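Local coordinates for uncharacterized protein (PDB 5BNF) that is porcine CD38, a disulfide-rich member of the ADP-ribosyl cyclase family in which packed helices adjoin a parallel beta sheet, at residues T100-G103 with Y104-D107; S124-R128 with R129-S133; N211-Q214 with L215-G219. All coordinates share one frame; numbering follows the deposited sequence.

Contact 1: residues T100-G103 with Y104-D107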
ATOM      1  N   THR A 100       7.065  -5.323   1.037  1.00 39.24           N
ATOM      2  CA  THR A 100       7.283  -5.375   2.476  1.00 28.01           C
ATOM      3  C   THR A 100       6.605  -6.642   2.970  1.00 34.78           C
ATOM      4  O   THR A 100       5.789  -7.225   2.264  1.00 35.70           O
ATOM      5  CB  THR A 100       6.653  -4.179   3.193  1.00 41.33           C
ATOM      6  OG1 THR A 100       5.228  -4.209   3.022  1.00 37.24           O
ATOM      7  CG2 THR A 100       7.201  -2.888   2.629  1.00 38.61           C
ATOM      8  N   LEU A 101       6.948  -7.062   4.183  1.00 42.33           N
ATOM      9  CA  LEU A 101       6.374  -8.266   4.777  1.00 49.97           C
ATOM     10  C   LEU A 101       4.841  -8.300   4.715  1.00 44.84           C
ATOM     11  O   LEU A 101       4.255  -9.192   4.099  1.00 43.02           O
ATOM     12  CB  LEU A 101       6.835  -8.395   6.234  1.00 43.61           C
ATOM     13  CG  LEU A 101       6.297  -9.596   7.019  1.00 55.57           C
ATOM     14  CD1 LEU A 101       6.507 -10.886   6.239  1.00 37.13           C
ATOM     15  CD2 LEU A 101       6.999  -9.659   8.361  1.00 51.08           C
ATOM     16  N   LEU A 102       4.197  -7.326   5.349  1.00 37.23           N
ATOM     17  CA  LEU A 102       2.735  -7.263   5.368  1.00 39.29           C
ATOM     18  C   LEU A 102       2.069  -7.079   4.004  1.00 34.31           C
ATOM     19  O   LEU A 102       1.067  -7.726   3.704  1.00 38.30           O
ATOM     20  CB  LEU A 102       2.282  -6.161   6.326  1.00 20.92           C
ATOM     21  CG  LEU A 102       2.547  -6.516   7.788  1.00 30.32           C
ATOM     22  CD1 LEU A 102       2.275  -5.318   8.683  1.00 41.32           C
ATOM     23  CD2 LEU A 102       1.677  -7.706   8.178  1.00 30.71           C
ATOM     24  N   GLY A 103       2.619  -6.202   3.175  1.00 29.49           N
ATOM     25  CA  GLY A 103       2.027  -5.996   1.868  1.00 27.45           C
ATOM     26  C   GLY A 103       2.216  -7.223   1.002  1.00 30.90           C
ATOM     27  O   GLY A 103       1.426  -7.499   0.094  1.00 34.47           O
ATOM     28  N   TYR A 104       3.267  -7.974   1.309  1.00 25.00           N
ATOM     29  CA  TYR A 104       3.618  -9.171   0.563  1.00 30.93           C
ATOM     30  C   TYR A 104       2.651 -10.336   0.753  1.00 41.18           C
ATOM     31  O   TYR A 104       2.228 -10.972  -0.216  1.00 38.37           O
ATOM     32  CB  TYR A 104       5.028  -9.621   0.957  1.00 41.48           C
ATOM     33  CG  TYR A 104       5.416 -10.947   0.361  1.00 50.09           C
ATOM     34  CD1 TYR A 104       5.680 -11.069  -1.003  1.00 64.01           C
ATOM     35  CD2 TYR A 104       5.480 -12.091   1.150  1.00 54.89           C
ATOM     36  CE1 TYR A 104       5.995 -12.296  -1.564  1.00 59.70           C
ATOM     37  CE2 TYR A 104       5.794 -13.322   0.597  1.00 71.35           C
ATOM     38  CZ  TYR A 104       6.050 -13.417  -0.760  1.00 62.75           C
ATOM     39  OH  TYR A 104       6.354 -14.637  -1.309  1.00 78.69           O
ATOM     40  N   ILE A 105       2.314 -10.630   2.002  1.00 39.77           N
ATOM     41  CA  ILE A 105       1.416 -11.737   2.276  1.00 39.29           C
ATOM     42  C   ILE A 105      -0.049 -11.422   1.985  1.00 44.31           C
ATOM     43  O   ILE A 105      -0.796 -12.299   1.551  1.00 46.35           O
ATOM     44  CB  ILE A 105       1.549 -12.202   3.733  1.00 40.92           C
ATOM     45  CG1 ILE A 105       1.012 -11.135   4.677  1.00 33.55           C
ATOM     46  CG2 ILE A 105       3.011 -12.475   4.054  1.00 45.69           C
ATOM     47  CD1 ILE A 105       0.877 -11.615   6.106  1.00 28.02           C
ATOM     48  N   ALA A 106      -0.453 -10.173   2.198  1.00 40.36           N
ATOM     49  CA  ALA A 106      -1.840  -9.779   1.969  1.00 43.25           C
ATOM     50  C   ALA A 106      -2.165  -9.482   0.507  1.00 42.73           C
ATOM     51  O   ALA A 106      -3.320  -9.582   0.086  1.00 40.38           O
ATOM     52  CB  ALA A 106      -2.172  -8.573   2.829  1.00 39.53           C
ATOM     53  N   ASP A 107      -1.142  -9.137  -0.265  1.00 46.50           N
ATOM     54  CA  ASP A 107      -1.314  -8.798  -1.670  1.00 46.47           C
ATOM     55  C   ASP A 107      -2.306  -9.661  -2.453  1.00 50.06           C
ATOM     56  O   ASP A 107      -2.228 -10.888  -2.435  1.00 50.80           O
ATOM     57  CB  ASP A 107       0.048  -8.814  -2.361  1.00 48.78           C
ATOM     58  CG  ASP A 107       0.001  -8.213  -3.746  1.00 56.66           C
ATOM     59  OD1 ASP A 107      -0.622  -7.141  -3.908  1.00 52.28           O
ATOM     60  OD2 ASP A 107       0.593  -8.803  -4.672  1.00 57.88           O
TER
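Leu101 and Ile105 lie one turn apart on the short helix 101-106, where Ile105 N donates to Leu101 O over 3.2 Å. Ala106 N repeats the pattern on Leu102 O at 3.3 Å. The helix ends here: the last bond, from Asp107 N to Gly103 O at 3.1 Å, is weak, and Asp107 is the first residue to leave helical backbone angles. At the other end Thr100 is the N-cap, its OG1 accepting from Gly103 N over 3.3 Å while also bonding to Leu97 O.

Ile105 makes the two apolar side-chain contacts, both loose. Its CG1 sits between the backbone N and the carbonyl carbon (chi1 68°), which lays this branch 3.5 Å from Leu102 O and carries its CD1 on to Leu102 CD2, 4.5 Å away. The CG2 branch turns instead to Leu101, whose CD1 is 4.4 Å from it. One beta-branched residue thus borders both leucines of the preceding turn. Tyr104 has CG anti to its own N (chi1 173°), a torsion that leads the ring away from residues 100-103 to meet Tyr21 of helix 10-25, while Leu102 and Ala106 face helix 135-149, touching Leu143 and Phe139 respectively, so the short helix is wedged between two longer ones.

Chemically, the contact pairs an apolar surface with a backbone whose polar ends are both engaged. Leu101 N is received by Gln67 OE1, and at the C-terminal end Arg17 binds both Ile105 O and Asp107 O; its positive charge probably complements the carbonyl end of the helix dipole.

Contact 2: residues S124-R128 with R129-S133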
ATOM      1  N   SER A 124     -19.170 -13.139   0.165  1.00 32.84           N
ATOM      2  CA  SER A 124     -18.912 -11.777  -0.293  1.00 22.74           C
ATOM      3  C   SER A 124     -18.425 -10.908   0.849  1.00 24.47           C
ATOM      4  O   SER A 124     -18.634 -11.222   2.015  1.00 32.21           O
ATOM      5  CB  SER A 124     -20.185 -11.158  -0.884  1.00 16.16           C
ATOM      6  OG  SER A 124     -21.168 -10.948   0.121  1.00 32.72           O
ATOM      7  N   CYS A 125     -17.774  -9.809   0.500  1.00 23.21           N
ATOM      8  CA  CYS A 125     -17.258  -8.874   1.484  1.00 19.23           C
ATOM      9  C   CYS A 125     -17.590  -7.474   1.004  1.00 23.14           C
ATOM     10  O   CYS A 125     -17.598  -7.212  -0.195  1.00 17.74           O
ATOM     11  CB  CYS A 125     -15.741  -9.000   1.605  1.00 27.11           C
ATOM     12  SG  CYS A 125     -15.119 -10.542   2.343  1.00 39.45           S
ATOM     13  N   PRO A 126     -17.878  -6.554   1.932  1.00 22.92           N
ATOM     14  CA  PRO A 126     -18.198  -5.196   1.490  1.00 26.40           C
ATOM     15  C   PRO A 126     -16.943  -4.535   0.939  1.00 26.45           C
ATOM     16  O   PRO A 126     -15.875  -4.664   1.532  1.00 23.51           O
ATOM     17  CB  PRO A 126     -18.698  -4.525   2.773  1.00 27.68           C
ATOM     18  CG  PRO A 126     -17.895  -5.213   3.853  1.00 20.44           C
ATOM     19  CD  PRO A 126     -17.908  -6.665   3.404  1.00 26.61           C
ATOM     20  N   ASP A 127     -17.055  -3.864  -0.207  1.00 26.23           N
ATOM     21  CA  ASP A 127     -15.896  -3.179  -0.778  1.00 27.19           C
ATOM     22  C   ASP A 127     -15.970  -1.728  -0.336  1.00 25.77           C
ATOM     23  O   ASP A 127     -16.905  -1.354   0.358  1.00 26.28           O
ATOM     24  CB  ASP A 127     -15.856  -3.296  -2.311  1.00 30.06           C
ATOM     25  CG  ASP A 127     -17.034  -2.620  -2.993  1.00 36.59           C
ATOM     26  OD1 ASP A 127     -17.758  -1.842  -2.345  1.00 46.67           O
ATOM     27  OD2 ASP A 127     -17.224  -2.863  -4.201  1.00 46.74           O
ATOM     28  N   ARG A 128     -15.002  -0.910  -0.731  1.00 25.38           N
ATOM     29  CA  ARG A 128     -14.969   0.478  -0.290  1.00 23.28           C
ATOM     30  C   ARG A 128     -16.270   1.255  -0.504  1.00 23.86           C
ATOM     31  O   ARG A 128     -16.638   2.071   0.332  1.00 25.44           O
ATOM     32  CB  ARG A 128     -13.792   1.222  -0.935  1.00 20.48           C
ATOM     33  CG  ARG A 128     -13.508   2.572  -0.284  1.00 49.86           C
ATOM     34  CD  ARG A 128     -12.077   3.076  -0.502  1.00 65.05           C
ATOM     35  NE  ARG A 128     -11.838   3.616  -1.838  1.00 80.50           N
ATOM     36  CZ  ARG A 128     -11.436   2.898  -2.882  1.00 92.65           C
ATOM     37  NH1 ARG A 128     -11.223   1.593  -2.756  1.00 98.39           N
ATOM     38  NH2 ARG A 128     -11.239   3.489  -4.053  1.00 87.82           N
ATOM     39  N   ARG A 129     -16.959   0.997  -1.612  1.00 24.28           N
ATOM     40  CA  ARG A 129     -18.209   1.676  -1.914  1.00 30.16           C
ATOM     41  C   ARG A 129     -19.378   1.143  -1.100  1.00 39.85           C
ATOM     42  O   ARG A 129     -20.389   1.829  -0.947  1.00 45.80           O
ATOM     43  CB  ARG A 129     -18.519   1.582  -3.403  1.00 22.24           C
ATOM     44  CG  ARG A 129     -17.562   2.399  -4.239  1.00 18.39           C
ATOM     45  CD  ARG A 129     -17.721   2.113  -5.716  1.00 27.59           C
ATOM     46  NE  ARG A 129     -19.034   2.507  -6.208  1.00 35.19           N
ATOM     47  CZ  ARG A 129     -19.400   2.408  -7.479  1.00 31.31           C
ATOM     48  NH1 ARG A 129     -18.550   1.923  -8.367  1.00 21.37           N
ATOM     49  NH2 ARG A 129     -20.605   2.804  -7.861  1.00 29.69           N
ATOM     50  N   ASN A 130     -19.250  -0.082  -0.593  1.00 28.50           N
ATOM     51  CA  ASN A 130     -20.296  -0.645   0.257  1.00 28.46           C
ATOM     52  C   ASN A 130     -20.141   0.018   1.617  1.00 28.61           C
ATOM     53  O   ASN A 130     -21.114   0.412   2.245  1.00 29.43           O
ATOM     54  CB  ASN A 130     -20.145  -2.157   0.426  1.00 20.68           C
ATOM     55  CG  ASN A 130     -20.707  -2.935  -0.740  1.00 29.30           C
ATOM     56  OD1 ASN A 130     -21.730  -2.562  -1.316  1.00 20.70           O
ATOM     57  ND2 ASN A 130     -20.053  -4.047  -1.081  1.00 19.53           N
ATOM     58  N   CYS A 131     -18.897   0.130   2.066  1.00 21.89           N
ATOM     59  CA  CYS A 131     -18.581   0.767   3.332  1.00 28.95           C
ATOM     60  C   CYS A 131     -17.069   0.936   3.401  1.00 30.11           C
ATOM     61  O   CYS A 131     -16.306  -0.020   3.241  1.00 31.24           O
ATOM     62  CB  CYS A 131     -19.130  -0.042   4.533  1.00 38.95           C
ATOM     63  SG  CYS A 131     -18.476  -1.710   4.876  1.00 53.31           S
ATOM     64  N   ASN A 132     -16.650   2.176   3.610  1.00 24.09           N
ATOM     65  CA  ASN A 132     -15.239   2.528   3.684  1.00 25.63           C
ATOM     66  C   ASN A 132     -14.495   1.772   4.777  1.00 29.75           C
ATOM     67  O   ASN A 132     -13.338   1.368   4.599  1.00 19.36           O
ATOM     68  CB  ASN A 132     -15.103   4.034   3.908  1.00 25.86           C
ATOM     69  CG  ASN A 132     -13.666   4.495   3.886  1.00 31.52           C
ATOM     70  OD1 ASN A 132     -12.967   4.336   2.880  1.00 37.12           O
ATOM     71  ND2 ASN A 132     -13.212   5.067   4.993  1.00 23.99           N
ATOM     72  N   SER A 133     -15.169   1.570   5.905  1.00 18.53           N
ATOM     73  CA  SER A 133     -14.578   0.865   7.030  1.00 15.74           C
ATOM     74  C   SER A 133     -14.723  -0.666   6.953  1.00 23.98           C
ATOM     75  O   SER A 133     -15.261  -1.310   7.861  1.00 23.57           O
ATOM     76  CB  SER A 133     -15.163   1.399   8.349  1.00 18.40           C
ATOM     77  OG  SER A 133     -16.551   1.156   8.433  1.00 32.92           O
TER
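Asp127 and Asn130 set their side chains across each other at about a right angle, yet their flat ends are nearly aligned, the carboxylate and amide planes standing 26° apart. The CG of Asp127 lies between its N and carbonyl carbon (chi1 64°), which brings the carboxylate back to Asn130 N. There OD1 accepts from Asn130 N over 2.9 Å, met nearly along the C-O axis. The same amide also reaches Asp127 O at 2.8 Å, from well above the carbonyl plane, whereas Cys131 N approaches that oxygen almost head-on at 3.0 Å. Two donors therefore grip one carbonyl, and one N-H is divided between the main-chain and side-chain oxygens of a single aspartate.

Pro126 forms the apolar flank. Its CB rests 3.6 Å from Asn130 CB and 3.5 Å from Cys131 SG, so the proline ring lies against the sulfur as well as against the start of the asparagine side chain. Trp1 touches Pro126 and Asn130. Farther along, Arg128 and Asn132 run at a slant to each other, with Asn132 OD1 at 3.7 Å from Arg128 CG and their guanidinium and amide planes 78° apart; this touch involves the aliphatic part of the arginine.

The helical backbone angles of Arg128 and Arg129 and the bond from Asn130 N to Asp127 O define a type I beta turn, which the Cys131 bond extends to an alpha turn. Disulfides Cys112-Cys125 and Cys51-Cys131 tie down the chain around this turn, one from each half.

Contact 3: residues N211-Q214 with L215-G219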
ATOM      1  N   ASN A 211       1.645  19.503 -11.126  1.00 31.31           N
ATOM      2  CA  ASN A 211       1.867  20.745 -10.412  1.00 30.86           C
ATOM      3  C   ASN A 211       1.120  20.664  -9.079  1.00 25.84           C
ATOM      4  O   ASN A 211       1.540  21.255  -8.089  1.00 24.86           O
ATOM      5  CB  ASN A 211       1.364  21.937 -11.220  1.00 21.63           C
ATOM      6  CG  ASN A 211       1.514  23.242 -10.468  1.00 27.15           C
ATOM      7  OD1 ASN A 211       2.616  23.754 -10.312  1.00 25.99           O
ATOM      8  ND2 ASN A 211       0.402  23.777  -9.977  1.00 31.16           N
ATOM      9  N   GLU A 212       0.021  19.919  -9.047  1.00 23.71           N
ATOM     10  CA  GLU A 212      -0.726  19.781  -7.805  1.00 30.39           C
ATOM     11  C   GLU A 212       0.125  19.034  -6.797  1.00 31.13           C
ATOM     12  O   GLU A 212       0.099  19.346  -5.604  1.00 32.46           O
ATOM     13  CB  GLU A 212      -2.032  19.024  -8.024  1.00 26.60           C
ATOM     14  CG  GLU A 212      -3.034  19.754  -8.868  1.00 40.37           C
ATOM     15  CD  GLU A 212      -4.340  19.001  -8.978  1.00 59.07           C
ATOM     16  OE1 GLU A 212      -4.317  17.837  -9.438  1.00 51.80           O
ATOM     17  OE2 GLU A 212      -5.383  19.575  -8.601  1.00 46.96           O
ATOM     18  N   LEU A 213       0.880  18.051  -7.287  1.00 21.60           N
ATOM     19  CA  LEU A 213       1.759  17.259  -6.432  1.00 26.08           C
ATOM     20  C   LEU A 213       2.909  18.126  -5.939  1.00 23.38           C
ATOM     21  O   LEU A 213       3.270  18.100  -4.762  1.00 30.44           O
ATOM     22  CB  LEU A 213       2.317  16.050  -7.198  1.00 26.60           C
ATOM     23  CG  LEU A 213       3.444  15.260  -6.518  1.00 35.92           C
ATOM     24  CD1 LEU A 213       3.003  14.796  -5.133  1.00 19.70           C
ATOM     25  CD2 LEU A 213       3.833  14.054  -7.388  1.00 26.25           C
ATOM     26  N   GLN A 214       3.485  18.891  -6.853  1.00 23.23           N
ATOM     27  CA  GLN A 214       4.586  19.777  -6.516  1.00 27.90           C
ATOM     28  C   GLN A 214       4.200  20.765  -5.403  1.00 23.77           C
ATOM     29  O   GLN A 214       4.945  20.944  -4.441  1.00 22.53           O
ATOM     30  CB  GLN A 214       5.028  20.523  -7.772  1.00 24.84           C
ATOM     31  CG  GLN A 214       5.803  21.804  -7.499  1.00 48.57           C
ATOM     32  CD  GLN A 214       7.202  21.769  -8.064  1.00 49.59           C
ATOM     33  OE1 GLN A 214       7.397  21.544  -9.258  1.00 57.06           O
ATOM     34  NE2 GLN A 214       8.189  21.995  -7.206  1.00 75.78           N
ATOM     35  N   LEU A 215       3.040  21.403  -5.523  1.00 27.64           N
ATOM     36  CA  LEU A 215       2.613  22.360  -4.499  1.00 28.64           C
ATOM     37  C   LEU A 215       2.476  21.687  -3.141  1.00 30.44           C
ATOM     38  O   LEU A 215       2.800  22.274  -2.116  1.00 33.64           O
ATOM     39  CB  LEU A 215       1.300  23.026  -4.904  1.00 33.87           C
ATOM     40  CG  LEU A 215       1.411  24.339  -5.694  1.00 41.45           C
ATOM     41  CD1 LEU A 215       2.593  24.323  -6.657  1.00 40.90           C
ATOM     42  CD2 LEU A 215       0.114  24.556  -6.438  1.00 42.05           C
ATOM     43  N   ILE A 216       1.996  20.451  -3.132  1.00 28.45           N
ATOM     44  CA  ILE A 216       1.880  19.722  -1.882  1.00 23.65           C
ATOM     45  C   ILE A 216       3.257  19.636  -1.232  1.00 27.92           C
ATOM     46  O   ILE A 216       3.420  19.953  -0.063  1.00 31.69           O
ATOM     47  CB  ILE A 216       1.373  18.292  -2.114  1.00 23.28           C
ATOM     48  CG1 ILE A 216      -0.120  18.313  -2.465  1.00 22.21           C
ATOM     49  CG2 ILE A 216       1.673  17.439  -0.886  1.00 26.12           C
ATOM     50  CD1 ILE A 216      -0.686  16.952  -2.863  1.00 32.62           C
ATOM     51  N   LEU A 217       4.247  19.218  -2.015  1.00 31.89           N
ATOM     52  CA  LEU A 217       5.610  19.055  -1.533  1.00 27.77           C
ATOM     53  C   LEU A 217       6.349  20.338  -1.167  1.00 33.55           C
ATOM     54  O   LEU A 217       7.075  20.365  -0.181  1.00 34.69           O
ATOM     55  CB  LEU A 217       6.413  18.262  -2.564  1.00 35.28           C
ATOM     56  CG  LEU A 217       5.890  16.834  -2.704  1.00 26.32           C
ATOM     57  CD1 LEU A 217       6.331  16.231  -4.017  1.00 50.21           C
ATOM     58  CD2 LEU A 217       6.387  16.008  -1.532  1.00 29.50           C
ATOM     59  N   ARG A 218       6.183  21.395  -1.956  1.00 39.72           N
ATOM     60  CA  ARG A 218       6.855  22.656  -1.657  1.00 45.05           C
ATOM     61  C   ARG A 218       6.279  23.287  -0.391  1.00 48.11           C
ATOM     62  O   ARG A 218       6.925  24.119   0.247  1.00 48.88           O
ATOM     63  CB  ARG A 218       6.713  23.646  -2.816  1.00 45.57           C
ATOM     64  CG  ARG A 218       7.728  23.478  -3.941  1.00 56.35           C
ATOM     65  CD  ARG A 218       7.535  24.561  -4.998  1.00 64.08           C
ATOM     66  NE  ARG A 218       8.625  25.535  -5.029  1.00 61.96           N
ATOM     67  CZ  ARG A 218       9.751  25.382  -5.722  1.00 61.28           C
ATOM     68  NH1 ARG A 218       9.946  24.293  -6.453  1.00 44.37           N
ATOM     69  NH2 ARG A 218      10.685  26.325  -5.687  1.00 68.16           N
ATOM     70  N   GLY A 219       5.062  22.895  -0.031  1.00 43.71           N
ATOM     71  CA  GLY A 219       4.450  23.446   1.163  1.00 49.45           C
ATOM     72  C   GLY A 219       5.245  23.032   2.382  1.00 57.39           C
ATOM     73  O   GLY A 219       5.293  23.749   3.382  1.00 64.20           O
TER
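Leu217 packs against Leu213, one helical turn earlier, and its path can be traced outward from the backbone. CB starts 3.6 Å from Gln214 O. With CG beside the backbone N (chi1 -65°), the chain next passes Leu213 O, which lies 3.6 Å from CG. CD1 stays beside the same oxygen and ends 3.8 Å from Leu213 CD1, methyl against methyl, the two leucines meeting at a slant. Beyond the pair, Phe224 of strand 223-229 touches both side chains, and Ile222 touches Leu217.

Beneath them Leu217 N donates to Leu213 O over 3.1 Å and Arg218 N to Gln214 O over 2.8 Å, whereas the bond from Ile216 N to Glu212 O is weak.

Around the helix the character of the side chains changes. Ile216 lays CG1 3.3 Å from Glu212 O and packs toward Phe167 and Val178. On the exposed side Leu215 CD2 comes within 3.6 Å of Asn211 ND2, an aliphatic branch against an amide. Gln214 and Arg218 run alongside each other, pointing the same way; the glutamine amide approaches the edge of the guanidinium, their planes 52° apart, though which end of that amide faces the arginine is uncertain.

The helix is the connecting element of the beta-alpha-beta unit formed with strands 186-194 and 223-229. Leu213, Ile216 and Leu217 give it an apolar strip turned to the strand, helix 172-180 and the neighbouring loop, while the exposed side is chemically mixed, Leu215 lying against the Asn211 amide and Arg218 adding a charge.

Overall arrangement
The three contacts follow one another along the chain, each closing before the next opens, and none touches another. Contacts 1 and 2 lie nearer to each other, with centres about 21 Å apart and nearest atoms about 12 Å apart; both belong to the helical portion, the first on helix 101-106 and the second in the loop leading to helix 135-149. Contact 3 lies farther off, its centre about 30 Å from that of contact 1 and 31 Å from that of contact 2, on helix 208-219 beside the parallel sheet. Together they sample a buried helix, a disulfide-tied loop and a helix packed on the edge strand 223-229 of one ADP-ribosyl cyclase fold.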